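Long-range contacts in DNA repair protein XRCC1 (Homo sapiens, PDB 3K77), which acts as a scaffold for DNA single-strand break repair, assembling repair complexes and limiting PARP1 activity by binding its poly-ADP-ribose chains: residues 3-8 / 24-29; 57-62 / 148-153. All blocks are in the same frame, centred on the assembly; numbering follows the deposited sequence.

Interaction 1 (3-8 / 24-29); sequences EIRLRH and LLKADT
Leu6 and Leu25 interlock at the middle of this contact, each leucine reaching past the other's side chain to the backbone beyond it. Leu6 extends one methyl, CD1, over the turn of the opposite segment, where it meets two successive carbonyl oxygens, lying 3.3 Å from Leu25 O and 3.4 Å from Leu24 O. Leu25 returns the approach with both branches. Its CD2 packs on the stem of Leu6, 3.8 Å from Leu6 CB, and continues along the strand to His8 C at the same distance, while CD1 lies 3.9 Å from Arg7 O. CG anti to the carbonyl carbon of Leu25 (chi1 -62°) turns both methyls toward the strand, along which they touch Leu6, Arg7 and His8. Leu6 also touches Leu49, and Leu25 touches Leu47, both of strand 42-49.

At the outer rim, Arg5 and Lys26 cross obliquely. Arg5 NH2 presents the edge of its guanidinium, near its plane, to Lys26 CE. The ammonium follows closely, Lys26 NZ being 3.5 Å from Arg5 NH2; both groups are donors and both carry positive charge, so the pair is a close approach of like charges, not a bond. Nearby carboxylates probably offset this: Lys26 NZ makes a long salt bridge of 3.6 Å to Asp28 OD2, and Glu50 packs against Arg5. Within the loop, Thr29 OG1 donates to Lys26 O at 3.2 Å from above the carbonyl plane, tying the short 3-10 turn of 27-29 back to Lys26.

The same strand pairs with 42-49, where Arg7 and His8 both face Gln48 in a classic beta bulge. Side-chain packing thus lays the loop between strands 6-12 and 33-34 against the start of strand 6-12, at the surface of the XRCC1 N-terminal domain.

Interaction 2 (57-62 / 148-153); sequences SVDIGN and RFHSPP
Val58 lies side by side with Phe149, both pointing the same way, and its two methyls divide one flank of the ring between them. Val58 CG2 sits 3.8 Å from Phe149 CD1, and CG1 is equally close to CE1; CG2 approaches the ring obliquely. CG1 anti to the backbone N (chi1 -179°), with CG2 anti to the carbonyl carbon, sets both methyls against the ring. Phe149 then spans the interior to Val70, Val128 and Ile130 on strands of the other sheet.

On the opposite face, Asp59, Arg148 and His150 form a polar cluster around one oxygen. Asp59 OD2 accepts from His150 NE2 at 2.9 Å, a nearly straight bond (176° at the hydrogen) that leaves the imidazole in its own plane but meets the carboxylate from above. The second donor, Arg148 NE, lies 3.1 Å from Asp59 OD2, near the guanidinium plane and on the anti lone pair, so this salt bridge uses a different approach to the same atom. The carboxylate and guanidinium planes stand 72° apart, and only the one nitrogen NE engages. Two donors arriving from different directions grip OD2, which should restrict the turning of the buried carboxylate and probably favours its negative charge. Ser57 OG adds an oblique contact with His150 CD2.

Backbone bonds underlie both faces. Asp59 and Arg148 form a hydrogen-bonded pair, Asp59 N to Arg148 O at 2.8 Å and Arg148 N to Asp59 O at 3.0 Å. Ser57 pairs with His150 likewise, although the bond from Ser57 N to His150 O is weak. Val58 and Phe149 make the non-hydrogen-bonded pair between them. The two strands form the centre of one sheet of this galactose-binding-like beta sandwich, with Val58 and Phe149 facing the other sheet.

How the interactions relate
Interaction 1 closes within the first thirty residues, before interaction 2 opens, so the two follow in series, with centres about 11 Å apart. Interaction 1, at the surface, joins the start of strand 6-12, in the six-strand antiparallel sheet, to the loop leading to strand 33-34; interaction 2 is buried, joining the two middle strands, 57-63 and 143-150, of the four-strand sheet. They touch where the N-terminal segment reaches strand 143-150: Ile4 N is 2.8 Å from Phe149 O, a probable hydrogen bond, while Glu3 and Ala27 pack on Arg148. The start and end of the XRCC1 N-terminal domain are thereby brought together, and its two sheets are linked through segment 3-8.

Interaction 1 (3-8 / 24-29)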
ATOM      1  N   GLU A   3       0.931   0.341  16.585  1.00 47.97           N
ATOM      2  CA  GLU A   3       0.952  -0.310  15.282  1.00 36.53           C
ATOM      3  C   GLU A   3      -0.232  -1.260  15.146  1.00 27.48           C
ATOM      4  O   GLU A   3      -0.491  -2.084  16.018  1.00 29.89           O
ATOM      5  CB  GLU A   3       2.267  -1.065  15.051  1.00 43.74           C
ATOM      6  CG  GLU A   3       2.738  -1.049  13.585  1.00 64.71           C
ATOM      7  CD  GLU A   3       3.690  -2.188  13.242  1.00 76.10           C
ATOM      8  OE1 GLU A   3       3.214  -3.323  13.025  1.00 92.76           O
ATOM      9  OE2 GLU A   3       4.913  -1.948  13.169  1.00 66.86           O
ATOM     10  N   ILE A   4      -0.956  -1.125  14.043  1.00 31.47           N
ATOM     11  CA  ILE A   4      -2.053  -2.020  13.724  1.00 21.79           C
ATOM     12  C   ILE A   4      -1.533  -3.357  13.188  1.00 36.63           C
ATOM     13  O   ILE A   4      -0.604  -3.412  12.371  1.00 20.33           O
ATOM     14  CB  ILE A   4      -3.010  -1.378  12.691  1.00  8.94           C
ATOM     15  CG1 ILE A   4      -3.715  -0.169  13.303  1.00 21.82           C
ATOM     16  CG2 ILE A   4      -4.046  -2.377  12.211  1.00 31.60           C
ATOM     17  CD1 ILE A   4      -4.754   0.481  12.380  1.00 11.45           C
ATOM     18  N   ARG A   5      -2.149  -4.436  13.648  1.00 33.48           N
ATOM     19  CA  ARG A   5      -1.747  -5.768  13.251  1.00 17.29           C
ATOM     20  C   ARG A   5      -2.554  -6.252  12.055  1.00 32.18           C
ATOM     21  O   ARG A   5      -3.772  -6.089  12.021  1.00 17.23           O
ATOM     22  CB  ARG A   5      -1.919  -6.722  14.428  1.00 37.36           C
ATOM     23  CG  ARG A   5      -1.541  -6.127  15.778  1.00 26.09           C
ATOM     24  CD  ARG A   5      -0.837  -7.160  16.626  1.00 65.04           C
ATOM     25  NE  ARG A   5       0.322  -7.710  15.923  1.00 93.26           N
ATOM     26  CZ  ARG A   5       0.805  -8.935  16.117  1.00105.10           C
ATOM     27  NH1 ARG A   5       0.226  -9.750  16.991  1.00110.69           N
ATOM     28  NH2 ARG A   5       1.862  -9.349  15.430  1.00103.68           N
ATOM     29  N   LEU A   6      -1.865  -6.854  11.084  1.00 36.92           N
ATOM     30  CA  LEU A   6      -2.485  -7.346   9.850  1.00 33.97           C
ATOM     31  C   LEU A   6      -2.599  -8.869   9.864  1.00 33.38           C
ATOM     32  O   LEU A   6      -1.615  -9.572  10.069  1.00 22.72           O
ATOM     33  CB  LEU A   6      -1.680  -6.895   8.624  1.00 17.74           C
ATOM     34  CG  LEU A   6      -1.327  -5.413   8.583  1.00 11.02           C
ATOM     35  CD1 LEU A   6      -0.259  -5.174   7.548  1.00 24.81           C
ATOM     36  CD2 LEU A   6      -2.563  -4.559   8.304  1.00 13.72           C
ATOM     37  N   ARG A   7      -3.806  -9.365   9.628  1.00 29.09           N
ATOM     38  CA  ARG A   7      -4.095 -10.788   9.725  1.00 34.38           C
ATOM     39  C   ARG A   7      -3.644 -11.569   8.478  1.00 54.67           C
ATOM     40  O   ARG A   7      -2.822 -12.492   8.568  1.00 49.63           O
ATOM     41  CB  ARG A   7      -5.595 -10.987   9.982  1.00 21.83           C
ATOM     42  CG  ARG A   7      -6.092 -12.424   9.937  1.00 16.73           C
ATOM     43  CD  ARG A   7      -7.609 -12.417   9.995  1.00 65.86           C
ATOM     44  NE  ARG A   7      -8.211 -13.660   9.518  1.00 93.00           N
ATOM     45  CZ  ARG A   7      -8.986 -14.451  10.258  1.00 99.30           C
ATOM     46  NH1 ARG A   7      -9.263 -14.130  11.515  1.00 98.27           N
ATOM     47  NH2 ARG A   7      -9.493 -15.560   9.744  1.00101.03           N
ATOM     48  N   HIS A   8      -4.173 -11.198   7.314  1.00 37.40           N
ATOM     49  CA  HIS A   8      -3.831 -11.912   6.094  1.00 16.32           C
ATOM     50  C   HIS A   8      -4.036 -11.057   4.848  1.00 22.42           C
ATOM     51  O   HIS A   8      -4.553  -9.943   4.929  1.00 19.95           O
ATOM     52  CB  HIS A   8      -4.583 -13.257   6.014  1.00 16.24           C
ATOM     53  CG  HIS A   8      -5.974 -13.165   5.453  1.00 28.42           C
ATOM     54  ND1 HIS A   8      -7.055 -12.761   6.197  1.00 41.12           N
ATOM     55  CD2 HIS A   8      -6.455 -13.467   4.220  1.00 17.19           C
ATOM     56  CE1 HIS A   8      -8.146 -12.792   5.444  1.00 16.75           C
ATOM     57  NE2 HIS A   8      -7.806 -13.218   4.246  1.00 19.23           N
ATOM     58  N   LEU A  24       4.063  -8.086   3.414  1.00 23.26           N
ATOM     59  CA  LEU A  24       3.635  -6.782   3.904  1.00 29.23           C
ATOM     60  C   LEU A  24       2.905  -6.850   5.243  1.00 17.99           C
ATOM     61  O   LEU A  24       2.668  -5.831   5.876  1.00 43.39           O
ATOM     62  CB  LEU A  24       2.738  -6.107   2.866  1.00 48.99           C
ATOM     63  CG  LEU A  24       3.330  -5.824   1.483  1.00 24.01           C
ATOM     64  CD1 LEU A  24       2.267  -5.240   0.574  1.00 10.46           C
ATOM     65  CD2 LEU A  24       4.521  -4.893   1.563  1.00 11.25           C
ATOM     66  N   LEU A  25       2.533  -8.052   5.661  1.00 24.81           N
ATOM     67  CA  LEU A  25       1.750  -8.215   6.878  1.00 24.98           C
ATOM     68  C   LEU A  25       2.506  -7.742   8.116  1.00 14.84           C
ATOM     69  O   LEU A  25       1.895  -7.243   9.058  1.00 29.25           O
ATOM     70  CB  LEU A  25       1.295  -9.666   7.028  1.00 15.04           C
ATOM     71  CG  LEU A  25       0.389 -10.136   5.900  1.00  6.45           C
ATOM     72  CD1 LEU A  25       0.059 -11.563   6.100  1.00  7.85           C
ATOM     73  CD2 LEU A  25      -0.865  -9.304   5.868  1.00 22.32           C
ATOM     74  N   LYS A  26       3.832  -7.880   8.092  1.00 44.50           N
ATOM     75  CA  LYS A  26       4.691  -7.280   9.114  1.00 32.22           C
ATOM     76  C   LYS A  26       5.887  -6.537   8.534  1.00 32.12           C
ATOM     77  O   LYS A  26       6.621  -7.066   7.704  1.00 54.14           O
ATOM     78  CB  LYS A  26       5.167  -8.316  10.123  1.00 33.45           C
ATOM     79  CG  LYS A  26       4.388  -8.273  11.417  1.00 33.42           C
ATOM     80  CD  LYS A  26       5.282  -8.570  12.586  1.00 65.54           C
ATOM     81  CE  LYS A  26       4.466  -9.037  13.773  1.00 81.96           C
ATOM     82  NZ  LYS A  26       5.313  -9.316  14.969  1.00 83.60           N
ATOM     83  N   ALA A  27       6.068  -5.301   8.991  1.00 34.81           N
ATOM     84  CA  ALA A  27       7.175  -4.454   8.549  1.00 50.20           C
ATOM     85  C   ALA A  27       8.497  -4.975   9.075  1.00 41.80           C
ATOM     86  O   ALA A  27       9.550  -4.678   8.518  1.00 44.83           O
ATOM     87  CB  ALA A  27       6.967  -3.005   9.001  1.00 37.56           C
ATOM     88  N   ASP A  28       8.420  -5.756  10.151  1.00 46.03           N
ATOM     89  CA  ASP A  28       9.587  -6.329  10.822  1.00 59.79           C
ATOM     90  C   ASP A  28      10.532  -7.082   9.891  1.00 67.15           C
ATOM     91  O   ASP A  28      11.733  -7.146  10.135  1.00 64.62           O
ATOM     92  CB  ASP A  28       9.123  -7.302  11.906  1.00 69.18           C
ATOM     93  CG  ASP A  28       8.874  -6.626  13.225  1.00 80.86           C
ATOM     94  OD1 ASP A  28       9.595  -5.656  13.530  1.00 91.65           O
ATOM     95  OD2 ASP A  28       7.966  -7.070  13.959  1.00 81.25           O
ATOM     96  N   THR A  29       9.973  -7.655   8.832  1.00 72.43           N
ATOM     97  CA  THR A  29      10.664  -8.669   8.041  1.00 57.63           C
ATOM     98  C   THR A  29      11.817  -8.184   7.160  1.00 64.37           C
ATOM     99  O   THR A  29      12.752  -8.943   6.892  1.00 69.03           O
ATOM    100  CB  THR A  29       9.684  -9.401   7.128  1.00 62.08           C
ATOM    101  OG1 THR A  29       8.461  -9.629   7.831  1.00 76.94           O
ATOM    102  CG2 THR A  29      10.272 -10.715   6.713  1.00 74.51           C
TER

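Interaction 2 (57-62 / 148-153)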
ATOM      1  N   SER A  57      -2.088   6.985  11.192  1.00 40.34           N
ATOM      2  CA  SER A  57      -0.894   7.266  10.419  1.00 18.67           C
ATOM      3  C   SER A  57      -0.551   6.093   9.500  1.00 31.84           C
ATOM      4  O   SER A  57      -0.936   4.942   9.758  1.00 28.05           O
ATOM      5  CB  SER A  57       0.268   7.525  11.370  1.00 39.28           C
ATOM      6  OG  SER A  57       1.508   7.204  10.759  1.00 48.66           O
ATOM      7  N   VAL A  58       0.184   6.395   8.432  1.00 29.33           N
ATOM      8  CA  VAL A  58       0.566   5.389   7.444  1.00 20.05           C
ATOM      9  C   VAL A  58       2.001   5.622   6.967  1.00 27.18           C
ATOM     10  O   VAL A  58       2.312   6.680   6.411  1.00 35.04           O
ATOM     11  CB  VAL A  58      -0.376   5.424   6.215  1.00 19.44           C
ATOM     12  CG1 VAL A  58       0.011   4.352   5.209  1.00 22.39           C
ATOM     13  CG2 VAL A  58      -1.825   5.263   6.640  1.00 39.45           C
ATOM     14  N   ASP A  59       2.875   4.646   7.199  1.00 27.13           N
ATOM     15  CA  ASP A  59       4.233   4.711   6.661  1.00 28.55           C
ATOM     16  C   ASP A  59       4.287   3.820   5.437  1.00 22.05           C
ATOM     17  O   ASP A  59       3.769   2.703   5.453  1.00 25.75           O
ATOM     18  CB  ASP A  59       5.286   4.233   7.665  1.00 27.20           C
ATOM     19  CG  ASP A  59       5.039   4.740   9.065  1.00 44.68           C
ATOM     20  OD1 ASP A  59       4.516   5.870   9.218  1.00 41.56           O
ATOM     21  OD2 ASP A  59       5.381   4.003  10.019  1.00 41.19           O
ATOM     22  N   ILE A  60       4.931   4.308   4.386  1.00 19.94           N
ATOM     23  CA  ILE A  60       5.067   3.562   3.152  1.00 14.34           C
ATOM     24  C   ILE A  60       6.546   3.509   2.828  1.00 24.65           C
ATOM     25  O   ILE A  60       7.210   4.545   2.755  1.00 23.35           O
ATOM     26  CB  ILE A  60       4.353   4.277   1.978  1.00 31.68           C
ATOM     27  CG1 ILE A  60       2.927   4.688   2.361  1.00 14.04           C
ATOM     28  CG2 ILE A  60       4.339   3.399   0.738  1.00 13.66           C
ATOM     29  CD1 ILE A  60       1.856   3.804   1.809  1.00 22.22           C
ATOM     30  N   GLY A  61       7.068   2.299   2.669  1.00 32.75           N
ATOM     31  CA  GLY A  61       8.426   2.108   2.199  1.00 15.26           C
ATOM     32  C   GLY A  61       8.365   1.706   0.746  1.00 14.71           C
ATOM     33  O   GLY A  61       7.959   0.594   0.421  1.00 13.87           O
ATOM     34  N   ASN A  62       8.759   2.616  -0.132  1.00 16.18           N
ATOM     35  CA  ASN A  62       8.660   2.357  -1.566  1.00 21.58           C
ATOM     36  C   ASN A  62       9.603   1.256  -2.059  1.00 17.54           C
ATOM     37  O   ASN A  62      10.508   0.825  -1.347  1.00 44.36           O
ATOM     38  CB  ASN A  62       8.898   3.643  -2.369  1.00 29.78           C
ATOM     39  CG  ASN A  62       8.558   3.481  -3.845  1.00 41.38           C
ATOM     40  OD1 ASN A  62       7.655   2.716  -4.209  1.00 52.81           O
ATOM     41  ND2 ASN A  62       9.281   4.200  -4.704  1.00 23.21           N
ATOM     42  N   ARG A 148       3.263   0.335   7.204  1.00 40.46           N
ATOM     43  CA  ARG A 148       2.884   0.351   8.609  1.00 22.52           C
ATOM     44  C   ARG A 148       1.678   1.251   8.845  1.00 30.61           C
ATOM     45  O   ARG A 148       1.681   2.435   8.495  1.00 37.61           O
ATOM     46  CB  ARG A 148       4.037   0.814   9.494  1.00 24.98           C
ATOM     47  CG  ARG A 148       4.903  -0.310  10.016  1.00 53.89           C
ATOM     48  CD  ARG A 148       5.749   0.166  11.185  1.00 61.85           C
ATOM     49  NE  ARG A 148       6.636   1.262  10.801  1.00 67.80           N
ATOM     50  CZ  ARG A 148       7.909   1.103  10.450  1.00 62.79           C
ATOM     51  NH1 ARG A 148       8.443  -0.111  10.442  1.00 51.93           N
ATOM     52  NH2 ARG A 148       8.646   2.159  10.112  1.00 54.55           N
ATOM     53  N   PHE A 149       0.639   0.663   9.423  1.00 24.76           N
ATOM     54  CA  PHE A 149      -0.521   1.406   9.864  1.00 23.51           C
ATOM     55  C   PHE A 149      -0.473   1.533  11.385  1.00 34.94           C
ATOM     56  O   PHE A 149       0.022   0.640  12.078  1.00 29.38           O
ATOM     57  CB  PHE A 149      -1.788   0.706   9.376  1.00 18.47           C
ATOM     58  CG  PHE A 149      -1.810   0.507   7.902  1.00 20.84           C
ATOM     59  CD1 PHE A 149      -2.309   1.498   7.068  1.00 32.96           C
ATOM     60  CD2 PHE A 149      -1.283  -0.645   7.330  1.00 36.57           C
ATOM     61  CE1 PHE A 149      -2.313   1.332   5.685  1.00 24.90           C
ATOM     62  CE2 PHE A 149      -1.290  -0.824   5.948  1.00 26.12           C
ATOM     63  CZ  PHE A 149      -1.805   0.164   5.128  1.00 18.78           C
ATOM     64  N   HIS A 150      -0.961   2.660  11.893  1.00 40.43           N
ATOM     65  CA  HIS A 150      -0.957   2.925  13.324  1.00 22.87           C
ATOM     66  C   HIS A 150      -2.329   3.423  13.689  1.00 27.94           C
ATOM     67  O   HIS A 150      -2.917   4.235  12.969  1.00 29.78           O
ATOM     68  CB  HIS A 150       0.066   4.013  13.702  1.00 37.46           C
ATOM     69  CG  HIS A 150       1.453   3.753  13.194  1.00 34.27           C
ATOM     70  ND1 HIS A 150       2.382   3.034  13.913  1.00 42.02           N
ATOM     71  CD2 HIS A 150       2.067   4.118  12.042  1.00 37.09           C
ATOM     72  CE1 HIS A 150       3.505   2.957  13.222  1.00 33.54           C
ATOM     73  NE2 HIS A 150       3.339   3.602  12.079  1.00 39.48           N
ATOM     74  N   SER A 151      -2.835   2.934  14.813  1.00 30.16           N
ATOM     75  CA  SER A 151      -4.084   3.431  15.369  1.00 42.50           C
ATOM     76  C   SER A 151      -3.817   4.700  16.195  1.00 44.97           C
ATOM     77  O   SER A 151      -2.668   4.994  16.533  1.00 42.64           O
ATOM     78  CB  SER A 151      -4.761   2.339  16.214  1.00 27.50           C
ATOM     79  OG  SER A 151      -3.881   1.836  17.205  1.00 46.41           O
ATOM     80  N   PRO A 152      -4.875   5.468  16.504  1.00 44.82           N
ATOM     81  CA  PRO A 152      -4.716   6.642  17.369  1.00 47.95           C
ATOM     82  C   PRO A 152      -4.112   6.277  18.723  1.00 50.05           C
ATOM     83  O   PRO A 152      -4.410   5.210  19.263  1.00 45.07           O
ATOM     84  CB  PRO A 152      -6.155   7.129  17.562  1.00 38.95           C
ATOM     85  CG  PRO A 152      -6.876   6.651  16.349  1.00 29.60           C
ATOM     86  CD  PRO A 152      -6.253   5.340  15.996  1.00 38.57           C
ATOM     87  N   PRO A 153      -3.283   7.176  19.276  1.00 59.22           N
ATOM     88  CA  PRO A 153      -2.584   6.998  20.556  1.00 67.88           C
ATOM     89  C   PRO A 153      -3.499   7.252  21.756  1.00 55.18           C
ATOM     90  O   PRO A 153      -3.895   6.291  22.418  1.00 56.94           O
ATOM     91  CB  PRO A 153      -1.477   8.067  20.500  1.00 63.77           C
ATOM     92  CG  PRO A 153      -1.504   8.614  19.069  1.00 50.27           C
ATOM     93  CD  PRO A 153      -2.925   8.454  18.644  1.00 51.02           C
TER